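Local coordinates for type I site-specific restriction-modification system, R (Restriction) subunit (Vibrio vulnificus, PDB 3H1T), which probably serves as the motor and nuclease subunit of a type I restriction enzyme, binding ATP and DNA to drive translocation and cleavage, at residues A[432-435]-A[436-440]; A[455-458]-A[459-463]; A[36-40]-A[41-45]; A[80-83]-A[84-88]; A[344-347]-A[348-352]. All coordinates share one frame; numbering follows the deposited sequence.

Contact 1: residues A[432-435]-A[436-440]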
# COMPACT_ATOMS: atom_id res chain seq x y z
N PHE A 432 -2.14 -30.51 5.50
CA PHE A 432 -1.89 -29.57 4.42
C PHE A 432 -0.42 -29.20 4.44
O PHE A 432 0.28 -29.36 3.45
CB PHE A 432 -2.78 -28.31 4.59
CG PHE A 432 -2.39 -27.17 3.70
CD1 PHE A 432 -1.37 -26.29 4.07
CD2 PHE A 432 -3.03 -26.97 2.47
CE1 PHE A 432 -0.99 -25.23 3.25
CE2 PHE A 432 -2.65 -25.91 1.64
CZ PHE A 432 -1.63 -25.04 2.02
N MSE A 433 0.07 -28.73 5.58
CA MSE A 433 1.47 -28.35 5.69
C MSE A 433 2.43 -29.52 5.43
O MSE A 433 3.53 -29.31 4.92
CB MSE A 433 1.73 -27.74 7.07
CG MSE A 433 1.00 -26.41 7.26
SE MSE A 433 1.37 -25.47 8.92
CE MSE A 433 3.20 -24.91 8.53
N LYS A 434 2.02 -30.74 5.78
CA LYS A 434 2.86 -31.91 5.56
C LYS A 434 3.00 -32.16 4.06
O LYS A 434 4.06 -32.60 3.59
CB LYS A 434 2.29 -33.14 6.30
CG LYS A 434 2.75 -33.24 7.76
CD LYS A 434 2.12 -34.40 8.54
CE LYS A 434 2.84 -34.61 9.88
NZ LYS A 434 2.11 -35.52 10.82
N ARG A 435 1.96 -31.86 3.30
CA ARG A 435 2.03 -32.07 1.87
C ARG A 435 2.59 -30.86 1.13
O ARG A 435 2.79 -30.94 -0.08
CB ARG A 435 0.66 -32.46 1.29
CG ARG A 435 -0.36 -31.33 1.21
CD ARG A 435 -1.66 -31.80 0.60
NE ARG A 435 -2.47 -32.57 1.53
CZ ARG A 435 -3.48 -32.05 2.24
NH1 ARG A 435 -3.78 -30.77 2.11
NH2 ARG A 435 -4.17 -32.82 3.06
N THR A 436 2.88 -29.77 1.83
CA THR A 436 3.41 -28.58 1.17
C THR A 436 4.76 -28.07 1.67
O THR A 436 5.72 -28.04 0.92
CB THR A 436 2.40 -27.42 1.22
OG1 THR A 436 2.03 -27.17 2.59
CG2 THR A 436 1.16 -27.76 0.41
N ASP A 437 4.82 -27.64 2.93
CA ASP A 437 6.06 -27.14 3.53
C ASP A 437 5.84 -26.99 5.03
O ASP A 437 5.19 -26.04 5.49
CB ASP A 437 6.47 -25.79 2.89
CG ASP A 437 7.83 -25.27 3.39
OD1 ASP A 437 8.59 -26.05 4.01
OD2 ASP A 437 8.15 -24.08 3.15
N ARG A 438 6.37 -27.95 5.80
CA ARG A 438 6.21 -27.93 7.25
C ARG A 438 6.86 -26.74 7.95
O ARG A 438 6.58 -26.50 9.13
CB ARG A 438 6.74 -29.23 7.86
CG ARG A 438 6.15 -30.47 7.23
CD ARG A 438 6.43 -31.67 8.08
NE ARG A 438 5.70 -31.62 9.34
CZ ARG A 438 5.95 -32.42 10.38
NH1 ARG A 438 6.92 -33.32 10.29
NH2 ARG A 438 5.22 -32.33 11.48
N PHE A 439 7.71 -26.01 7.25
CA PHE A 439 8.34 -24.85 7.86
C PHE A 439 7.92 -23.52 7.25
O PHE A 439 8.58 -22.51 7.43
CB PHE A 439 9.87 -24.97 7.84
CG PHE A 439 10.40 -25.82 8.94
CD1 PHE A 439 10.36 -27.20 8.85
CD2 PHE A 439 10.88 -25.24 10.11
CE1 PHE A 439 10.79 -28.01 9.91
CE2 PHE A 439 11.31 -26.04 11.18
CZ PHE A 439 11.27 -27.42 11.08
N ALA A 440 6.81 -23.53 6.52
CA ALA A 440 6.28 -22.31 5.93
C ALA A 440 5.66 -21.53 7.09
O ALA A 440 4.76 -22.05 7.77
CB ALA A 440 5.23 -22.64 4.89
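The hydroxyl of Thr436 turns back on the preceding helical turn: OG1 donates to the carbonyl O of Phe432, 2.9 Å away and four residues earlier, arriving about 40° above the carbonyl plane. With chi1 at 55°, OG1 sits between the residue's own N and carbonyl carbon, which aims it down that turn. One residue on, the carbonyl of Met433 receives two weak bonds, from Thr436 N at 3.2 Å and from Asp437 N at 2.9 Å, so a single oxygen collects the amides of the chain as it leaves helix 422-436. A type I turn, Asp437 to Ala440, then leads into strand 441-446.

Two side chains run out together beside this exit. Lys434, extended beyond CG, and Arg438 point the same way, and Lys434 CE lies over one face of the Arg438 guanidinium, 3.7 Å from NH2. The guanidinium itself is engaged elsewhere, in a salt bridge with Asp465 and a hydrogen bond to Asn463. On the buried side, selenomethionine Met433 bends at its selenium so that CE comes to 3.3 Å from Ala440 O. Phe432 shows one ring face to Thr436 CG2, near the rim, while the sheet residue Asn520 also touches this side chain.

Lys434 NZ and Arg438 NH2 are 4.5 Å apart in this helix-to-strand connection of the C-terminal helicase domain, and the carboxylate of Asp465 probably offsets part of the like charge.

Contact 2: residues A[455-458]-A[459-463]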
# COMPACT_ATOMS: atom_id res chain seq x y z
N MSE A 455 -5.65 -24.13 20.24
CA MSE A 455 -5.20 -24.34 18.86
C MSE A 455 -3.70 -24.63 18.88
O MSE A 455 -3.23 -25.55 18.21
CB MSE A 455 -5.49 -23.10 18.00
CG MSE A 455 -5.00 -23.21 16.55
SE MSE A 455 -5.91 -24.56 15.47
CE MSE A 455 -7.58 -23.65 15.24
N ARG A 456 -2.97 -23.85 19.67
CA ARG A 456 -1.53 -24.02 19.79
C ARG A 456 -1.16 -25.41 20.32
O ARG A 456 -0.30 -26.07 19.75
CB ARG A 456 -0.93 -22.97 20.74
CG ARG A 456 0.55 -23.23 21.07
CD ARG A 456 1.03 -22.41 22.27
NE ARG A 456 0.42 -22.82 23.52
CZ ARG A 456 0.78 -23.89 24.23
NH1 ARG A 456 1.76 -24.68 23.81
NH2 ARG A 456 0.14 -24.18 25.36
N ARG A 457 -1.83 -25.83 21.39
CA ARG A 457 -1.56 -27.13 22.00
C ARG A 457 -1.86 -28.27 21.05
O ARG A 457 -1.08 -29.21 20.92
CB ARG A 457 -2.39 -27.32 23.27
CG ARG A 457 -2.16 -28.67 23.97
CD ARG A 457 -2.92 -28.79 25.28
NE ARG A 457 -2.68 -27.65 26.16
CZ ARG A 457 -3.52 -26.62 26.28
NH1 ARG A 457 -4.65 -26.60 25.59
NH2 ARG A 457 -3.22 -25.60 27.08
N ALA A 458 -3.01 -28.18 20.38
CA ALA A 458 -3.39 -29.22 19.43
C ALA A 458 -2.35 -29.34 18.32
O ALA A 458 -1.82 -30.41 18.06
CB ALA A 458 -4.74 -28.92 18.84
N LEU A 459 -2.09 -28.22 17.67
CA LEU A 459 -1.15 -28.16 16.56
C LEU A 459 0.23 -28.69 17.01
O LEU A 459 0.92 -29.37 16.26
CB LEU A 459 -1.06 -26.71 16.07
CG LEU A 459 -1.55 -26.21 14.69
CD1 LEU A 459 -2.73 -27.00 14.17
CD2 LEU A 459 -1.91 -24.73 14.84
N ASN A 460 0.62 -28.36 18.25
CA ASN A 460 1.91 -28.80 18.80
C ASN A 460 1.98 -30.31 18.86
O ASN A 460 2.93 -30.91 18.38
CB ASN A 460 2.12 -28.24 20.20
CG ASN A 460 3.35 -28.84 20.89
OD1 ASN A 460 3.33 -29.99 21.35
ND2 ASN A 460 4.43 -28.08 20.96
N ASN A 461 0.97 -30.92 19.47
CA ASN A 461 0.95 -32.37 19.59
C ASN A 461 0.81 -33.09 18.25
O ASN A 461 1.29 -34.21 18.11
CB ASN A 461 -0.18 -32.79 20.53
CG ASN A 461 0.01 -32.28 21.93
OD1 ASN A 461 1.12 -31.88 22.31
ND2 ASN A 461 -1.05 -32.28 22.71
N LEU A 462 0.16 -32.45 17.28
CA LEU A 462 0.01 -33.04 15.95
C LEU A 462 1.37 -33.02 15.25
O LEU A 462 1.61 -33.79 14.32
CB LEU A 462 -0.96 -32.23 15.10
CG LEU A 462 -2.42 -32.63 14.81
CD1 LEU A 462 -2.61 -34.10 15.09
CD2 LEU A 462 -3.36 -31.78 15.64
N ASN A 463 2.25 -32.13 15.68
CA ASN A 463 3.58 -31.99 15.08
C ASN A 463 4.68 -32.20 16.12
O ASN A 463 5.75 -31.58 16.04
CB ASN A 463 3.72 -30.60 14.45
CG ASN A 463 2.66 -30.33 13.40
OD1 ASN A 463 2.83 -30.66 12.22
ND2 ASN A 463 1.55 -29.74 13.83
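Leu459 leads off the last turn of helix 449-462, its N bonded to Met455 O at 3.0 Å. Its CD2 methyl reaches back along the same side of the helix and rests against CG of selenomethionine Met455 at 3.8 Å, with the selenium slightly farther off; the two side chains run at an angle to each other. This apolar pair looks inward: Leu459 also touches Ile502 and Val474, and Met455 meets Thr504. Asn460 follows with a bond from its N to Arg456 O at 2.9 Å.

The repeated i to i+4 pattern is that of a regular alpha-helix, here one packed against the parallel strands of the RecA-like C-terminal helicase domain, with helix 422-436 alongside. Asn461 N continues it to Arg457 O at 3.0 Å, and the Asn461 side chain lies beside that of Arg457, both pointing the same way. The guanidinium groups of Arg456 and Arg457 each have a salt bridge to Asp453, one turn earlier.

Leu462 follows, N to Ala458 O at 2.9 Å, while its CD2 lies 3.2 Å from the same oxygen and its side chain packs on Ala426 and Thr430 of helix 422-436. Asn463 leaves the helix; its ND2 bonds Thr430 OG1 and also turns back to Leu459 O, though that approach is modelled too short for its length to be trusted.

Contact 3: residues A[36-40]-A[41-45]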
# COMPACT_ATOMS: atom_id res chain seq x y z
N PRO A 36 15.17 14.16 -30.78
CA PRO A 36 15.63 15.50 -31.14
C PRO A 36 14.56 16.56 -30.87
O PRO A 36 14.84 17.63 -30.33
CB PRO A 36 15.99 15.35 -32.60
CG PRO A 36 16.54 13.96 -32.63
CD PRO A 36 15.51 13.19 -31.84
N LYS A 37 13.31 16.27 -31.23
CA LYS A 37 12.23 17.22 -31.02
C LYS A 37 11.99 17.48 -29.54
O LYS A 37 11.61 18.59 -29.15
CB LYS A 37 10.93 16.76 -31.70
CG LYS A 37 10.98 16.92 -33.22
CD LYS A 37 9.69 16.44 -33.89
CE LYS A 37 9.70 16.71 -35.39
NZ LYS A 37 8.41 16.35 -36.04
N LEU A 38 12.21 16.47 -28.70
CA LEU A 38 12.02 16.68 -27.26
C LEU A 38 13.11 17.63 -26.74
O LEU A 38 12.83 18.53 -25.93
CB LEU A 38 12.06 15.35 -26.50
CG LEU A 38 10.76 14.50 -26.60
CD1 LEU A 38 11.01 13.08 -26.08
CD2 LEU A 38 9.63 15.16 -25.79
N LYS A 39 14.34 17.44 -27.20
CA LYS A 39 15.45 18.29 -26.79
C LYS A 39 15.27 19.71 -27.33
O LYS A 39 15.52 20.69 -26.63
CB LYS A 39 16.77 17.69 -27.28
CG LYS A 39 17.28 16.55 -26.42
CD LYS A 39 18.46 15.83 -27.07
CE LYS A 39 18.89 14.63 -26.23
NZ LYS A 39 19.91 13.84 -26.96
N GLU A 40 14.83 19.81 -28.57
CA GLU A 40 14.58 21.11 -29.16
C GLU A 40 13.57 21.89 -28.31
O GLU A 40 13.59 23.13 -28.28
CB GLU A 40 14.03 20.93 -30.58
CG GLU A 40 15.08 20.57 -31.62
CD GLU A 40 14.47 20.04 -32.90
OE1 GLU A 40 13.36 20.49 -33.24
OE2 GLU A 40 15.10 19.18 -33.56
N SER A 41 12.69 21.19 -27.60
CA SER A 41 11.69 21.85 -26.77
C SER A 41 12.14 22.08 -25.33
O SER A 41 11.35 22.47 -24.48
CB SER A 41 10.36 21.09 -26.79
OG SER A 41 9.80 21.10 -28.10
N GLY A 42 13.42 21.83 -25.06
CA GLY A 42 13.98 22.07 -23.74
C GLY A 42 13.80 21.08 -22.62
O GLY A 42 13.99 21.47 -21.46
N TRP A 43 13.48 19.83 -22.93
CA TRP A 43 13.26 18.82 -21.89
C TRP A 43 14.53 18.22 -21.32
O TRP A 43 14.47 17.38 -20.41
CB TRP A 43 12.34 17.71 -22.41
CG TRP A 43 10.95 18.19 -22.57
CD1 TRP A 43 10.38 18.70 -23.71
CD2 TRP A 43 9.98 18.36 -21.54
NE1 TRP A 43 9.12 19.17 -23.44
CE2 TRP A 43 8.85 18.97 -22.11
CE3 TRP A 43 9.96 18.03 -20.18
CZ2 TRP A 43 7.71 19.29 -21.37
CZ3 TRP A 43 8.83 18.35 -19.44
CH2 TRP A 43 7.72 18.96 -20.04
N GLU A 44 15.67 18.67 -21.82
CA GLU A 44 16.96 18.17 -21.36
C GLU A 44 17.79 19.26 -20.67
O GLU A 44 18.94 19.03 -20.30
CB GLU A 44 17.74 17.60 -22.54
CG GLU A 44 18.89 16.68 -22.18
CD GLU A 44 19.89 16.62 -23.32
OE1 GLU A 44 19.80 17.47 -24.22
OE2 GLU A 44 20.77 15.73 -23.31
N ASN A 45 17.19 20.44 -20.52
CA ASN A 45 17.83 21.58 -19.88
C ASN A 45 17.43 21.58 -18.41
O ASN A 45 16.26 21.77 -18.08
CB ASN A 45 17.34 22.87 -20.53
CG ASN A 45 17.75 22.99 -21.99
OD1 ASN A 45 17.12 23.73 -22.75
ND2 ASN A 45 18.80 22.28 -22.38
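The carbonyl oxygen of Leu38 lies at the edge of the Trp43 indole, close to the ring plane and 3.3 Å from CD1. The same oxygen takes weak bonds from Trp43 N at 3.3 Å and Ser41 N at 3.1 Å, so backbone and ring carbon of the tryptophan converge on one acceptor. Farther out, Leu38 CD2 approaches Trp43 CD1 at 4.2 Å, the leucine branch meeting the pyrrole part of the indole at a slant. On the solvent side, Lys39 and Glu44 cross: the lysine methylenes pass the carboxylate, with CG 3.5 Å from Glu44 OE1. The charged ends stop at 4.2 Å, NZ to OE2, beyond a salt bridge, so any electrostatic attraction is probably modest. Glu44 reaches there with CG opposite its own N (chi1 -163°) and an extended chain.

Behind these contacts stands the backbone of the helix end. Gly42 N bonds Lys39 O at 2.9 Å, and Ser41 N has a further weak bond to Lys37 O. Gly42 has a positive phi of 81°, at which a CB would press on the preceding carbonyl, and this reversal brings Trp43 round to face the helix. Trp43 NE1 is fixed by Pro144 O and Ser41 OG by Phe143 O, tying the corner to the chain ahead of helix 146-157.

Glycine with a positive phi just past the last helical turn, the weak return of Trp43 N to Leu38 O five residues earlier, and inside it the bond from Gly42 N to Lys39 O together make the Schellman motif, here ending helix 26-40 before strand 49-55.

Contact 4: residues A[80-83]-A[84-88]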
# COMPACT_ATOMS: atom_id res chain seq x y z
N LEU A 80 8.51 12.70 -19.19
CA LEU A 80 9.05 14.05 -19.23
C LEU A 80 8.96 14.62 -17.83
O LEU A 80 7.88 14.80 -17.30
CB LEU A 80 8.26 14.91 -20.21
CG LEU A 80 8.17 14.31 -21.61
CD1 LEU A 80 7.41 15.26 -22.50
CD2 LEU A 80 9.55 14.07 -22.20
N LYS A 81 10.11 14.89 -17.21
CA LYS A 81 10.12 15.42 -15.86
C LYS A 81 10.39 16.91 -15.87
O LYS A 81 11.35 17.37 -16.48
CB LYS A 81 11.18 14.68 -15.01
CG LYS A 81 10.96 13.17 -14.95
CD LYS A 81 11.57 12.52 -13.72
CE LYS A 81 13.08 12.42 -13.77
NZ LYS A 81 13.55 11.34 -12.86
N TYR A 82 9.51 17.66 -15.22
CA TYR A 82 9.70 19.10 -15.15
C TYR A 82 10.93 19.34 -14.29
O TYR A 82 11.78 20.18 -14.58
CB TYR A 82 8.50 19.78 -14.50
CG TYR A 82 8.74 21.25 -14.34
CD1 TYR A 82 8.94 22.06 -15.46
CD2 TYR A 82 8.81 21.83 -13.08
CE1 TYR A 82 9.18 23.42 -15.33
CE2 TYR A 82 9.06 23.19 -12.94
CZ TYR A 82 9.24 23.98 -14.06
OH TYR A 82 9.48 25.32 -13.92
N THR A 83 10.98 18.57 -13.21
CA THR A 83 12.06 18.60 -12.25
C THR A 83 12.44 17.14 -12.01
O THR A 83 11.77 16.23 -12.50
CB THR A 83 11.58 19.31 -10.97
OG1 THR A 83 12.04 20.66 -11.00
CG2 THR A 83 12.07 18.64 -9.74
N ARG A 84 13.55 16.93 -11.30
CA ARG A 84 14.02 15.58 -11.02
C ARG A 84 12.96 14.83 -10.26
O ARG A 84 12.63 13.70 -10.61
CB ARG A 84 15.33 15.61 -10.21
CG ARG A 84 16.02 14.25 -10.12
CD ARG A 84 16.30 13.83 -8.69
NE ARG A 84 17.51 14.44 -8.14
CZ ARG A 84 17.73 14.55 -6.83
NH1 ARG A 84 16.82 14.10 -5.99
NH2 ARG A 84 18.86 15.08 -6.37
N ASP A 85 12.41 15.47 -9.23
CA ASP A 85 11.39 14.87 -8.39
C ASP A 85 9.99 15.30 -8.79
O ASP A 85 9.07 15.23 -7.98
CB ASP A 85 11.62 15.25 -6.92
CG ASP A 85 12.90 14.66 -6.36
OD1 ASP A 85 13.18 13.48 -6.68
OD2 ASP A 85 13.61 15.35 -5.60
N PHE A 86 9.84 15.74 -10.04
CA PHE A 86 8.52 16.18 -10.49
C PHE A 86 8.17 15.83 -11.94
O PHE A 86 8.31 16.66 -12.85
CB PHE A 86 8.38 17.69 -10.24
CG PHE A 86 6.95 18.18 -10.27
CD1 PHE A 86 6.34 18.54 -11.47
CD2 PHE A 86 6.22 18.30 -9.10
CE1 PHE A 86 5.04 19.02 -11.49
CE2 PHE A 86 4.91 18.78 -9.11
CZ PHE A 86 4.33 19.14 -10.30
N PRO A 87 7.70 14.60 -12.18
CA PRO A 87 7.30 14.15 -13.52
C PRO A 87 6.09 14.96 -13.97
O PRO A 87 5.29 15.41 -13.14
CB PRO A 87 6.99 12.67 -13.30
CG PRO A 87 6.56 12.61 -11.88
CD PRO A 87 7.55 13.51 -11.19
N ILE A 88 5.92 15.17 -15.27
CA ILE A 88 4.79 15.95 -15.71
C ILE A 88 4.07 15.47 -16.97
O ILE A 88 2.91 15.79 -17.16
CB ILE A 88 5.19 17.45 -15.86
CG1 ILE A 88 3.93 18.32 -16.02
CG2 ILE A 88 6.16 17.61 -17.03
CD1 ILE A 88 4.15 19.80 -15.73
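Lys81 runs from its strand past Pro87 into the turn. Its CB stands 4.2 Å from Pro87 CA and its CG 4.0 Å from the same atom, on the face of the sheet that carries Lys81 and Pro87. CD already lies 3.5 Å from Arg84 O, and the bend at chi3 (-74°) turns CE and NZ in over the turn. At the tip NZ donates a weak bond of 3.4 Å to that carbonyl.

On the other face, Thr83 CB packs on Phe86 CB at 3.7 Å. At the corner, Tyr82 CB comes 3.9 Å from Phe86 CD1, and the tyrosine ring stacks with Phe150 of helix 146-157, which also receives Phe86 and Ile88 through Leu153.

Lys81 and Pro87 form a non-hydrogen-bonded antiparallel pair, and beyond it Ile88 N bonds Leu80 O at 2.8 Å. Towards the turn, Phe86 O accepts both Tyr82 N, at 2.8 Å, and, weakly, Thr83 N, while Phe86 N returns to Thr83 O. Two residues thus oppose one: a classic beta bulge, next to the type I turn Thr83 to Phe86 that closes the hairpin of strands 75-81 and 86-93, neighbours in the six-stranded N-terminal sheet.

Contact 5: residues A[344-347]-A[348-352]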
# COMPACT_ATOMS: atom_id res chain seq x y z
N GLU A 344 -18.70 -0.90 4.03
CA GLU A 344 -19.76 -0.77 5.03
C GLU A 344 -19.41 -0.32 6.45
O GLU A 344 -20.19 0.41 7.08
CB GLU A 344 -20.56 -2.06 5.11
CG GLU A 344 -21.31 -2.36 3.83
CD GLU A 344 -22.30 -3.48 4.00
OE1 GLU A 344 -21.89 -4.61 4.36
OE2 GLU A 344 -23.50 -3.23 3.76
N ASP A 345 -18.27 -0.76 6.97
CA ASP A 345 -17.85 -0.40 8.33
C ASP A 345 -17.04 0.89 8.34
O ASP A 345 -16.82 1.51 9.38
CB ASP A 345 -17.02 -1.57 8.89
CG ASP A 345 -15.71 -1.78 8.12
OD1 ASP A 345 -15.68 -1.53 6.89
OD2 ASP A 345 -14.71 -2.21 8.74
N ASN A 346 -16.65 1.30 7.14
CA ASN A 346 -15.79 2.45 6.85
C ASN A 346 -16.30 3.89 6.68
O ASN A 346 -15.51 4.84 6.81
CB ASN A 346 -15.00 2.10 5.57
CG ASN A 346 -13.54 1.86 5.85
OD1 ASN A 346 -13.14 1.71 7.01
ND2 ASN A 346 -12.73 1.81 4.80
N ARG A 347 -17.57 4.06 6.35
CA ARG A 347 -18.15 5.39 6.07
C ARG A 347 -17.79 6.65 6.88
O ARG A 347 -17.53 7.71 6.27
CB ARG A 347 -19.65 5.22 6.00
CG ARG A 347 -20.00 4.01 5.15
CD ARG A 347 -21.27 4.24 4.40
NE ARG A 347 -21.94 2.98 4.09
CZ ARG A 347 -21.70 2.22 3.02
NH1 ARG A 347 -20.78 2.57 2.12
NH2 ARG A 347 -22.41 1.12 2.83
N ASP A 348 -17.76 6.57 8.22
CA ASP A 348 -17.42 7.78 8.98
C ASP A 348 -16.05 8.35 8.63
O ASP A 348 -15.83 9.57 8.69
CB ASP A 348 -17.52 7.53 10.48
CG ASP A 348 -18.96 7.42 10.96
OD1 ASP A 348 -19.88 7.72 10.16
OD2 ASP A 348 -19.17 7.06 12.15
N THR A 349 -15.12 7.48 8.25
CA THR A 349 -13.81 7.95 7.87
C THR A 349 -13.87 8.75 6.59
O THR A 349 -13.27 9.82 6.50
CB THR A 349 -12.84 6.79 7.69
OG1 THR A 349 -12.45 6.32 8.99
CG2 THR A 349 -11.60 7.23 6.92
N TYR A 350 -14.59 8.23 5.60
CA TYR A 350 -14.72 8.92 4.32
C TYR A 350 -15.62 10.13 4.40
O TYR A 350 -15.61 10.97 3.50
CB TYR A 350 -15.20 7.94 3.25
CG TYR A 350 -14.12 6.95 2.87
CD1 TYR A 350 -13.67 5.98 3.78
CD2 TYR A 350 -13.47 7.03 1.63
CE1 TYR A 350 -12.60 5.14 3.47
CE2 TYR A 350 -12.41 6.20 1.32
CZ TYR A 350 -11.97 5.26 2.24
OH TYR A 350 -10.90 4.47 1.92
N ARG A 351 -16.39 10.23 5.49
CA ARG A 351 -17.28 11.36 5.71
C ARG A 351 -16.50 12.51 6.35
O ARG A 351 -16.67 13.67 6.01
CB ARG A 351 -18.44 10.96 6.63
CG ARG A 351 -19.53 10.17 5.92
CD ARG A 351 -20.47 9.47 6.89
NE ARG A 351 -21.56 8.78 6.21
CZ ARG A 351 -22.08 7.63 6.62
NH1 ARG A 351 -21.60 7.05 7.72
NH2 ARG A 351 -23.07 7.06 5.93
N TYR A 352 -15.62 12.17 7.29
CA TYR A 352 -14.82 13.19 7.94
C TYR A 352 -13.71 13.73 7.04
O TYR A 352 -13.56 14.94 6.91
CB TYR A 352 -14.22 12.63 9.24
CG TYR A 352 -13.45 13.64 10.05
CD1 TYR A 352 -12.10 13.89 9.79
CD2 TYR A 352 -14.07 14.36 11.07
CE1 TYR A 352 -11.38 14.83 10.54
CE2 TYR A 352 -13.37 15.31 11.82
CZ TYR A 352 -12.03 15.54 11.55
OH TYR A 352 -11.37 16.51 12.28
O HOH W 1 -18.07 4.34 9.90
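Helix 347-352 starts here: Thr349 N bonds Asn346 O at 3.0 Å, and Arg351 N follows with a weak bond to Arg347 O. This is the first turn of a helix in the first RecA-like (P-loop NTPase) helicase domain, after strand 333-338 of its parallel sheet. A water bridges the entry, donating to Asp345 O and accepting from Asp348 N at 2.8 Å, thereby occupying an amide of the first turn.

Asn346 meets the Tyr350 ring obliquely, ND2 3.6 Å from CE1, with amide and ring planes 39° apart. The preceding loop holds Asn346 ND2 through Pro341 O and Thr340 OG1; Tyr350 OH bonds Thr340 O of the loop and Thr204 OG1 of strand 200-205. Asp345 reaches the other helicase domain through a hydrogen bond to Ser531 of helix 530-537.

On the outer side Arg351, extended from CG to NE, folds back over Arg347, and the two guanidinium planes stand 64° apart. Arg347 CB sits over one face of the Arg351 group, toward its rim. Asp348 OD1 approaches the edge of that guanidinium in its plane, and the salt bridge closes at 3.1 Å from Arg351 NH1.

Along the chain the order is contact 3, contact 4, contact 5, contact 1, contact 2. Contacts 3 and 4 share the N-terminal part, their centres about 14 Å apart: Trp43 packs on Leu80 and Ile88, joining the end of helix 26-40 to the hairpin of the six-stranded sheet. Contacts 1 and 2, also about 14 Å between centres, lie in the C-terminal helicase domain, where the two touch directly. Contact 5 belongs to the first helicase domain, its centre about 35 Å from that of contact 4 and about 40 Å from those of contacts 1 and 2. The five therefore sample three successive modules, consistent with a nuclease-type domain ahead of a two-domain ATP-driven motor.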